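Local coordinates for protein uracil-DNA glycosylase (Nitratifractor salsuginis, PDB 5X3G) that belongs to the uracil-DNA glycosylase superfamily, whose members are built round a short four-stranded parallel sheet with helices packed about it, at residues 58-61 with 62-65; 152-155 with 156-159; 171-174 with 175-178; 195-199 with 200-204. All coordinates share one frame; numbering follows the deposited sequence.

Overall arrangement
The four contacts are local and lie at different places around the parallel sheet. Contact 1 is buried: a turn and a short 3-10 segment in the chain leading to strand 73-77, joined by backbone bonds and apolar packing. Contact 2 lies on helix 152-161, with an apolar side facing strand 164-168 and a charged side carrying arginines and glutamates. Contact 3, at the surface in the connection from strand 164-168 to helix 179-196, is held by a threonine-glutamate hydrogen bond; contact 4, in the connection from that helix to strand 203-207, rests on aromatic and proline packing. Contacts 1 and 3 touch through Leu59, Leu60, Leu171 and Leu172, whereas 2 and 3 lie on opposite sides of the chain's centre.

Contact 1. Residues 58-61 with 62-65; sequences RLLA and AFST
Leu60 and Ala61 each accept a backbone bond from the residue three positions on, Phe63 N to Leu60 O at 2.9 Å and Ser64 N to Ala61 O at 3.2 Å. Both acceptors also belong to a type I beta turn that spans Arg58 to Ala61. Leu60 O also lies in the plane of the Phe63 ring, at its edge, 3.6 Å from CD2. This ring atom meets the leucine side chain too: Leu60 CB is 4.1 Å from Phe63 CD2, and the two side chains run obliquely to one another. Phe63 places CG beside its own backbone N (chi1 -55°), a rotation that swings the ring back towards Leu60. The arrangement is a short 3-10 segment in the long connection between helix 40-48 and strand 73-77. The apolar residues in and just before it face several elements of the fold: Leu60 rests on Leu17 and Leu18 of helix 11-20, while Ala62 and Phe63 reach Leu165 of strand 164-168. Trp27 meets Phe63 in an edge-to-face ring contact. Just after the 3-10 segment, the side chain of Ser64 folds back on the main chain. With OG lying between its backbone N and carbonyl carbon (chi1 61°), Ser64 donates from OG to Ala61 O over 2.6 Å. Ala61 O therefore takes two bonds from one residue: OG approaches 19° from the carbonyl plane, whereas N comes from well above it. On the turn side, a water donates to Leu59 O at 3.1 Å and accepts a weak hydrogen bond from Ala62 N.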
loop_
_atom_site.group_PDB
_atom_site.type_symbol
_atom_site.label_atom_id
_atom_site.label_comp_id
_atom_site.label_asym_id
_atom_site.label_seq_id
_atom_site.Cartn_x
_atom_site.Cartn_y
_atom_site.Cartn_z
ATOM N N ARG A 58 0.034 10.007 10.036
ATOM C CA ARG A 58 -0.342 9.039 9.013
ATOM C C ARG A 58 0.822 8.192 8.524
ATOM O O ARG A 58 0.608 7.308 7.686
ATOM C CB ARG A 58 -0.972 9.749 7.809
ATOM C CG ARG A 58 -2.481 9.712 7.765
ATOM C CD ARG A 58 -3.023 11.096 7.495
ATOM N NE ARG A 58 -4.451 11.080 7.209
ATOM C CZ ARG A 58 -5.254 12.125 7.373
ATOM N NH1 ARG A 58 -4.768 13.268 7.840
ATOM N NH2 ARG A 58 -6.542 12.025 7.078
ATOM N N LEU A 59 2.041 8.436 9.017
ATOM C CA LEU A 59 3.216 7.731 8.511
ATOM C C LEU A 59 3.041 6.219 8.585
ATOM O O LEU A 59 3.540 5.484 7.722
ATOM C CB LEU A 59 4.455 8.162 9.295
ATOM C CG LEU A 59 4.966 9.580 9.038
ATOM C CD1 LEU A 59 6.063 9.951 10.026
ATOM C CD2 LEU A 59 5.464 9.716 7.605
ATOM N N LEU A 60 2.323 5.737 9.602
ATOM C CA LEU A 60 2.160 4.314 9.866
ATOM C C LEU A 60 0.711 3.861 9.709
ATOM O O LEU A 60 0.290 2.890 10.342
ATOM C CB LEU A 60 2.660 3.982 11.269
ATOM C CG LEU A 60 4.090 4.400 11.606
ATOM C CD1 LEU A 60 4.297 4.371 13.107
ATOM C CD2 LEU A 60 5.086 3.488 10.911
ATOM N N ALA A 61 -0.059 4.556 8.867
ATOM C CA ALA A 61 -1.476 4.236 8.716
ATOM C C ALA A 61 -1.693 2.805 8.235
ATOM O O ALA A 61 -2.749 2.214 8.500
ATOM C CB ALA A 61 -2.140 5.219 7.754
ATOM N N ALA A 62 -0.711 2.233 7.532
ATOM C CA ALA A 62 -0.825 0.852 7.080
ATOM C C ALA A 62 -0.851 -0.142 8.237
ATOM O O ALA A 62 -1.301 -1.279 8.054
ATOM C CB ALA A 62 0.323 0.519 6.131
ATOM N N PHE A 63 -0.385 0.259 9.419
ATOM C CA PHE A 63 -0.368 -0.595 10.600
ATOM C C PHE A 63 -1.504 -0.294 11.570
ATOM O O PHE A 63 -1.555 -0.894 12.649
ATOM C CB PHE A 63 0.973 -0.452 11.338
ATOM C CG PHE A 63 2.184 -0.727 10.481
ATOM C CD1 PHE A 63 2.802 -1.968 10.507
ATOM C CD2 PHE A 63 2.719 0.261 9.668
ATOM C CE1 PHE A 63 3.923 -2.223 9.728
ATOM C CE2 PHE A 63 3.836 0.013 8.887
ATOM C CZ PHE A 63 4.437 -1.229 8.918
ATOM N N SER A 64 -2.414 0.615 11.217
ATOM C CA SER A 64 -3.387 1.133 12.172
ATOM C C SER A 64 -4.609 0.240 12.345
ATOM O O SER A 64 -5.454 0.539 13.197
ATOM C CB SER A 64 -3.836 2.534 11.750
ATOM O OG SER A 64 -4.464 2.511 10.480
ATOM N N THR A 65 -4.733 -0.834 11.569
ATOM C CA THR A 65 -5.866 -1.737 11.718
ATOM C C THR A 65 -5.385 -3.175 11.858
ATOM O O THR A 65 -5.744 -3.867 12.818
ATOM C CB THR A 65 -6.821 -1.612 10.531
ATOM O OG1 THR A 65 -7.189 -0.240 10.355
ATOM C CG2 THR A 65 -8.075 -2.439 10.773
HETATM O O HOH W 1 2.372 3.097 6.194
#

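Contact 2. Residues 152-155 with 156-159; sequences MREL and RENF
Leu155 and Phe159 form the tightly packed side of this helical turn. Their side chains run alongside each other in the same direction, with Leu155 CD1 4.0 Å from Phe159 CE2. The ring also meets the backbone obliquely, its CD2 lying 3.3 Å from Leu155 O, and beyond it lie Val164 and Leu166 of strand 164-168. Asn158, also buried, donates from ND2 to Leu251 O. Four successive i+4 to i backbone bonds, from Arg156 N to Met152 O (selenomethionine in the crystal) through Phe159 N to Leu155 O, make this a regular alpha-helix, the first turns of helix 152-161. The charged side is looser, with Arg153 exposed. Arg153 and Glu157 extend side by side, yet only the aliphatic part of the arginine touches, its CD 3.6 Å from Glu157 OE2; Arg153 NH1 stays 4.4 Å from Glu157 OE1, beyond a salt bridge, and the two flat groups are turned 65° apart. Arg156, bent at chi2 and chi3, turns one guanidinium face to Arg153 O and Glu157 CG, both offset toward its rim, while its NH2 forms a salt bridge with Glu160. Glu154 turns OE1 back to the backbone N atoms of Ser150 and Gln151.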
loop_
_atom_site.group_PDB
_atom_site.type_symbol
_atom_site.label_atom_id
_atom_site.label_comp_id
_atom_site.label_asym_id
_atom_site.label_seq_id
_atom_site.Cartn_x
_atom_site.Cartn_y
_atom_site.Cartn_z
HETATM N N MSE A 152 -13.158 4.656 -2.147
HETATM C CA MSE A 152 -11.769 4.195 -2.104
HETATM C C MSE A 152 -11.385 3.758 -0.692
HETATM O O MSE A 152 -10.593 2.825 -0.509
HETATM C CB MSE A 152 -10.838 5.303 -2.612
HETATM C CG MSE A 152 -9.361 5.094 -2.358
HETATM SE SE MSE A 152 -8.630 3.616 -3.393
HETATM C CE MSE A 152 -8.670 4.418 -5.170
ATOM N N ARG A 153 -11.963 4.437 0.304
ATOM C CA ARG A 153 -11.795 4.009 1.689
ATOM C C ARG A 153 -12.172 2.542 1.857
ATOM O O ARG A 153 -11.478 1.789 2.550
ATOM C CB ARG A 153 -12.639 4.878 2.623
ATOM C CG ARG A 153 -12.389 4.601 4.103
ATOM C CD ARG A 153 -13.623 4.822 4.980
ATOM N NE ARG A 153 -14.601 5.743 4.406
ATOM C CZ ARG A 153 -15.852 5.410 4.099
ATOM N NH1 ARG A 153 -16.285 4.174 4.312
ATOM N NH2 ARG A 153 -16.673 6.315 3.583
ATOM N N GLU A 154 -13.265 2.118 1.216
ATOM C CA GLU A 154 -13.737 0.743 1.357
ATOM C C GLU A 154 -12.858 -0.244 0.600
ATOM O O GLU A 154 -12.752 -1.407 1.004
ATOM C CB GLU A 154 -15.184 0.638 0.879
ATOM C CG GLU A 154 -16.102 1.704 1.451
ATOM C CD GLU A 154 -17.491 1.656 0.851
ATOM O OE1 GLU A 154 -17.604 1.471 -0.379
ATOM O OE2 GLU A 154 -18.473 1.798 1.610
ATOM N N LEU A 155 -12.243 0.184 -0.506
ATOM C CA LEU A 155 -11.269 -0.668 -1.181
ATOM C C LEU A 155 -10.036 -0.879 -0.310
ATOM O O LEU A 155 -9.524 -2.001 -0.205
ATOM C CB LEU A 155 -10.883 -0.060 -2.531
ATOM C CG LEU A 155 -9.750 -0.716 -3.329
ATOM C CD1 LEU A 155 -10.044 -2.187 -3.570
ATOM C CD2 LEU A 155 -9.528 0.009 -4.650
ATOM N N ARG A 156 -9.545 0.191 0.320
ATOM C CA ARG A 156 -8.476 0.058 1.307
ATOM C C ARG A 156 -8.873 -0.905 2.425
ATOM O O ARG A 156 -8.123 -1.831 2.770
ATOM C CB ARG A 156 -8.134 1.446 1.857
ATOM C CG ARG A 156 -6.924 1.532 2.771
ATOM C CD ARG A 156 -7.331 1.374 4.227
ATOM N NE ARG A 156 -8.058 2.545 4.714
ATOM C CZ ARG A 156 -8.722 2.586 5.864
ATOM N NH1 ARG A 156 -9.358 3.693 6.225
ATOM N NH2 ARG A 156 -8.752 1.521 6.652
ATOM N N GLU A 157 -10.065 -0.701 2.993
ATOM C CA GLU A 157 -10.551 -1.569 4.061
ATOM C C GLU A 157 -10.632 -3.019 3.608
ATOM O O GLU A 157 -10.371 -3.936 4.392
ATOM C CB GLU A 157 -11.920 -1.088 4.543
ATOM C CG GLU A 157 -11.889 0.216 5.320
ATOM C CD GLU A 157 -13.278 0.748 5.615
ATOM O OE1 GLU A 157 -14.229 0.373 4.896
ATOM O OE2 GLU A 157 -13.421 1.543 6.567
ATOM N N ASN A 158 -10.996 -3.250 2.344
ATOM C CA ASN A 158 -11.066 -4.615 1.836
ATOM C C ASN A 158 -9.679 -5.212 1.632
ATOM O O ASN A 158 -9.495 -6.418 1.827
ATOM C CB ASN A 158 -11.858 -4.658 0.529
ATOM C CG ASN A 158 -13.346 -4.466 0.741
ATOM O OD1 ASN A 158 -13.843 -4.527 1.869
ATOM N ND2 ASN A 158 -14.070 -4.249 -0.350
ATOM N N PHE A 159 -8.702 -4.399 1.218
ATOM C CA PHE A 159 -7.313 -4.848 1.253
ATOM C C PHE A 159 -6.952 -5.354 2.640
ATOM O O PHE A 159 -6.369 -6.434 2.794
ATOM C CB PHE A 159 -6.365 -3.715 0.858
ATOM C CG PHE A 159 -6.090 -3.624 -0.612
ATOM C CD1 PHE A 159 -5.427 -4.643 -1.274
ATOM C CD2 PHE A 159 -6.458 -2.496 -1.324
ATOM C CE1 PHE A 159 -5.161 -4.549 -2.626
ATOM C CE2 PHE A 159 -6.194 -2.395 -2.673
ATOM C CZ PHE A 159 -5.542 -3.424 -3.327
#

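Contact 3. Residues 171-174 with 175-178; sequences LLFT and SKEE
Phe173 turns one face of its ring to the backbone that follows it: Ser175 N lies 3.8 Å above the ring plane, offset toward the rim. The far end of the ring presses closest, with Phe173 CZ 3.3 Å from Ser175 C; Lys176 N approaches the same end obliquely. Farther out, Lys176 CD reaches 4.1 Å from Phe173 CZ, so the aliphatic chain of the lysine flanks the ring tip. Phe173 has CG anti to its own N (chi1 172°), which carries the ring forward along the chain. The second flat group, the Glu178 carboxylate, meets a hydroxyl: Thr174 OG1 donates to Glu178 OE1 over 2.5 Å, a very short bond. The two side chains cross at about a right angle, and Thr174 OG1 is also hydrogen-bonded to His182 NE2, so the hydroxyl links the glutamate to the first turn of the next helix. Ser175 OG is within weak hydrogen-bonding distance of OE1 of both Glu177 and Glu178, and which one takes its proton is not settled. A water bridges the bend in the main chain, accepting from Thr174 N at 2.9 Å and donating to Ser175 O at 2.7 Å. The stretch is the connection from strand 164-168 to helix 179-196, with Glu178 at the N-cap position. Phe173 packs on Asp79, Pro82 and Ser179 and shares backbone bonding with Ile53, while the Thr174 side chain touches Trp45 of helix 40-48.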
loop_
_atom_site.group_PDB
_atom_site.type_symbol
_atom_site.label_atom_id
_atom_site.label_comp_id
_atom_site.label_asym_id
_atom_site.label_seq_id
_atom_site.Cartn_x
_atom_site.Cartn_y
_atom_site.Cartn_z
ATOM N N LEU A 171 8.391 5.697 3.980
ATOM C CA LEU A 171 7.093 6.095 4.509
ATOM C C LEU A 171 6.815 7.589 4.386
ATOM O O LEU A 171 5.725 8.029 4.766
ATOM C CB LEU A 171 6.967 5.676 5.978
ATOM C CG LEU A 171 7.122 4.187 6.289
ATOM C CD1 LEU A 171 6.751 3.913 7.741
ATOM C CD2 LEU A 171 6.289 3.332 5.343
ATOM N N LEU A 172 7.755 8.380 3.872
ATOM C CA LEU A 172 7.526 9.812 3.744
ATOM C C LEU A 172 8.123 10.318 2.440
ATOM O O LEU A 172 9.012 9.698 1.854
ATOM C CB LEU A 172 8.091 10.584 4.950
ATOM C CG LEU A 172 9.588 10.552 5.280
ATOM C CD1 LEU A 172 10.409 11.461 4.370
ATOM C CD2 LEU A 172 9.799 10.920 6.743
ATOM N N PHE A 173 7.620 11.473 2.007
ATOM C CA PHE A 173 8.009 12.115 0.758
ATOM C C PHE A 173 8.265 13.589 1.034
ATOM O O PHE A 173 7.471 14.234 1.724
ATOM C CB PHE A 173 6.908 11.949 -0.300
ATOM C CG PHE A 173 7.129 12.745 -1.562
ATOM C CD1 PHE A 173 7.741 12.164 -2.659
ATOM C CD2 PHE A 173 6.693 14.058 -1.666
ATOM C CE1 PHE A 173 7.936 12.878 -3.823
ATOM C CE2 PHE A 173 6.887 14.782 -2.827
ATOM C CZ PHE A 173 7.507 14.187 -3.908
ATOM N N THR A 174 9.361 14.120 0.494
ATOM C CA THR A 174 9.657 15.546 0.582
ATOM C C THR A 174 9.625 16.212 -0.787
ATOM O O THR A 174 8.896 17.188 -0.990
ATOM C CB THR A 174 11.019 15.773 1.257
ATOM O OG1 THR A 174 12.038 15.057 0.547
ATOM C CG2 THR A 174 10.986 15.298 2.698
ATOM N N SER A 175 10.404 15.705 -1.739
ATOM C CA SER A 175 10.350 16.171 -3.115
ATOM C C SER A 175 10.724 15.013 -4.025
ATOM O O SER A 175 11.300 14.015 -3.584
ATOM C CB SER A 175 11.280 17.368 -3.352
ATOM O OG SER A 175 12.637 17.002 -3.178
ATOM N N LYS A 176 10.375 15.156 -5.307
ATOM C CA LYS A 176 10.744 14.153 -6.301
ATOM C C LYS A 176 12.237 13.874 -6.278
ATOM O O LYS A 176 12.668 12.739 -6.514
ATOM C CB LYS A 176 10.346 14.629 -7.701
ATOM C CG LYS A 176 9.049 15.410 -7.769
ATOM C CD LYS A 176 7.863 14.497 -7.982
ATOM C CE LYS A 176 6.667 15.284 -8.482
ATOM N NZ LYS A 176 5.633 14.387 -9.062
ATOM N N GLU A 177 13.036 14.897 -5.982
ATOM C CA GLU A 177 14.484 14.781 -6.075
ATOM C C GLU A 177 15.043 13.911 -4.957
ATOM O O GLU A 177 15.968 13.121 -5.178
ATOM C CB GLU A 177 15.119 16.172 -6.031
ATOM C CG GLU A 177 14.681 17.159 -7.125
ATOM C CD GLU A 177 13.210 17.532 -7.066
ATOM O OE1 GLU A 177 12.835 18.351 -6.202
ATOM O OE2 GLU A 177 12.431 17.014 -7.893
ATOM N N GLU A 178 14.491 14.040 -3.755
ATOM C CA GLU A 178 15.040 13.409 -2.564
ATOM C C GLU A 178 14.488 12.010 -2.318
ATOM O O GLU A 178 14.782 11.422 -1.272
ATOM C CB GLU A 178 14.779 14.313 -1.351
ATOM C CG GLU A 178 15.173 15.768 -1.615
ATOM C CD GLU A 178 14.880 16.706 -0.460
ATOM O OE1 GLU A 178 13.710 16.785 -0.032
ATOM O OE2 GLU A 178 15.821 17.380 0.013
HETATM O O HOH W 2 11.029 12.580 -1.296
#

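Contact 4. Residues 195-199 with 200-204; sequences EGFEA and YGPTL
Phe197 meets Tyr200 and Pro202 in the connection that carries the chain from helix 179-196 into strand 203-207, the last step of a beta-alpha-beta crossover from strand 164-168 that passes over the intervening strand 73-77. The Phe197 side chain crosses the proline at about a right angle, with Phe197 CB 3.9 Å from Pro202 CD, and its CD1 lies 4.2 Å from Tyr200 CD2 where the two aromatic side chains pass at a slant. Phe197 O forms the polar centre of the bend: Gly201 N donates to it over 2.9 Å, and Pro202 CD sits against the same oxygen at 3.3 Å. Gly201 has positive backbone angles (phi 57°, psi 50°), a left-handed helical conformation that glycine adopts easily, consistent with the chain's change of course before the strand. Outward from this first shell, Phe197 rests on Val71 and on Ile74 of strand 73-77. Pro202 shares Ile74 and also touches Leu223, so both sides of the bend rest on the same residue of the sheet. Beyond them Thr203 bonds through its backbone to Arg72 and Ile74, and Leu204 to Pro224 and Val226, placing the new strand between its neighbours. Tyr200, exposed at the bend, packs on Asn69 and turns the edge of its ring to the backbone of Gly196, CD2 lying 3.9 Å from Gly196 O.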
loop_
_atom_site.group_PDB
_atom_site.type_symbol
_atom_site.label_atom_id
_atom_site.label_comp_id
_atom_site.label_asym_id
_atom_site.label_seq_id
_atom_site.Cartn_x
_atom_site.Cartn_y
_atom_site.Cartn_z
ATOM N N GLU A 195 12.454 -9.019 8.516
ATOM C CA GLU A 195 13.015 -9.920 9.517
ATOM C C GLU A 195 11.974 -10.275 10.573
ATOM O O GLU A 195 11.815 -11.444 10.940
ATOM C CB GLU A 195 14.245 -9.278 10.162
ATOM C CG GLU A 195 14.677 -9.912 11.475
ATOM C CD GLU A 195 16.066 -9.478 11.902
ATOM O OE1 GLU A 195 16.724 -8.744 11.134
ATOM O OE2 GLU A 195 16.493 -9.853 13.014
ATOM N N GLY A 196 11.237 -9.272 11.055
ATOM C CA GLY A 196 10.225 -9.510 12.071
ATOM C C GLY A 196 9.049 -10.346 11.606
ATOM O O GLY A 196 8.385 -10.973 12.439
ATOM N N PHE A 197 8.772 -10.368 10.305
ATOM C CA PHE A 197 7.663 -11.140 9.756
ATOM C C PHE A 197 8.056 -12.557 9.358
ATOM O O PHE A 197 7.207 -13.289 8.835
ATOM C CB PHE A 197 7.070 -10.429 8.534
ATOM C CG PHE A 197 6.131 -9.312 8.874
ATOM C CD1 PHE A 197 4.904 -9.575 9.461
ATOM C CD2 PHE A 197 6.463 -8.000 8.583
ATOM C CE1 PHE A 197 4.035 -8.548 9.764
ATOM C CE2 PHE A 197 5.597 -6.971 8.884
ATOM C CZ PHE A 197 4.382 -7.245 9.472
ATOM N N GLU A 198 9.309 -12.956 9.590
ATOM C CA GLU A 198 9.785 -14.251 9.108
ATOM C C GLU A 198 8.945 -15.399 9.658
ATOM O O GLU A 198 8.626 -16.347 8.932
ATOM C CB GLU A 198 11.259 -14.429 9.474
ATOM C CG GLU A 198 11.984 -15.554 8.738
ATOM C CD GLU A 198 11.707 -16.923 9.332
ATOM O OE1 GLU A 198 11.790 -17.924 8.591
ATOM O OE2 GLU A 198 11.403 -16.995 10.543
ATOM N N ALA A 199 8.578 -15.334 10.940
ATOM C CA ALA A 199 7.773 -16.400 11.529
ATOM C C ALA A 199 6.381 -16.450 10.912
ATOM O O ALA A 199 5.848 -17.537 10.657
ATOM C CB ALA A 199 7.680 -16.213 13.043
ATOM N N TYR A 200 5.779 -15.286 10.660
ATOM C CA TYR A 200 4.424 -15.251 10.119
ATOM C C TYR A 200 4.385 -15.695 8.662
ATOM O O TYR A 200 3.372 -16.238 8.207
ATOM C CB TYR A 200 3.846 -13.844 10.265
ATOM C CG TYR A 200 3.804 -13.341 11.692
ATOM C CD1 TYR A 200 2.682 -13.540 12.485
ATOM C CD2 TYR A 200 4.888 -12.674 12.248
ATOM C CE1 TYR A 200 2.637 -13.083 13.790
ATOM C CE2 TYR A 200 4.854 -12.215 13.553
ATOM C CZ TYR A 200 3.725 -12.423 14.319
ATOM O OH TYR A 200 3.684 -11.967 15.617
ATOM N N GLY A 201 5.469 -15.473 7.924
ATOM C CA GLY A 201 5.574 -15.861 6.537
ATOM C C GLY A 201 4.518 -15.303 5.595
ATOM O O GLY A 201 3.924 -16.048 4.808
ATOM N N PRO A 202 4.275 -13.991 5.621
ATOM C CA PRO A 202 3.365 -13.411 4.630
ATOM C C PRO A 202 4.027 -13.366 3.263
ATOM O O PRO A 202 5.252 -13.358 3.132
ATOM C CB PRO A 202 3.100 -12.004 5.169
ATOM C CG PRO A 202 4.344 -11.661 5.889
ATOM C CD PRO A 202 4.848 -12.949 6.495
ATOM N N THR A 203 3.193 -13.341 2.229
ATOM C CA THR A 203 3.676 -13.359 0.855
ATOM C C THR A 203 3.869 -11.936 0.343
ATOM O O THR A 203 2.972 -11.096 0.461
ATOM C CB THR A 203 2.699 -14.120 -0.041
ATOM O OG1 THR A 203 2.704 -15.506 0.322
ATOM C CG2 THR A 203 3.100 -13.988 -1.497
ATOM N N LEU A 204 5.042 -11.669 -0.226
ATOM C CA LEU A 204 5.327 -10.363 -0.801
ATOM C C LEU A 204 4.698 -10.257 -2.186
ATOM O O LEU A 204 4.938 -11.103 -3.050
ATOM C CB LEU A 204 6.836 -10.132 -0.895
ATOM C CG LEU A 204 7.691 -10.375 0.350
ATOM C CD1 LEU A 204 9.145 -10.002 0.068
ATOM C CD2 LEU A 204 7.152 -9.614 1.558
#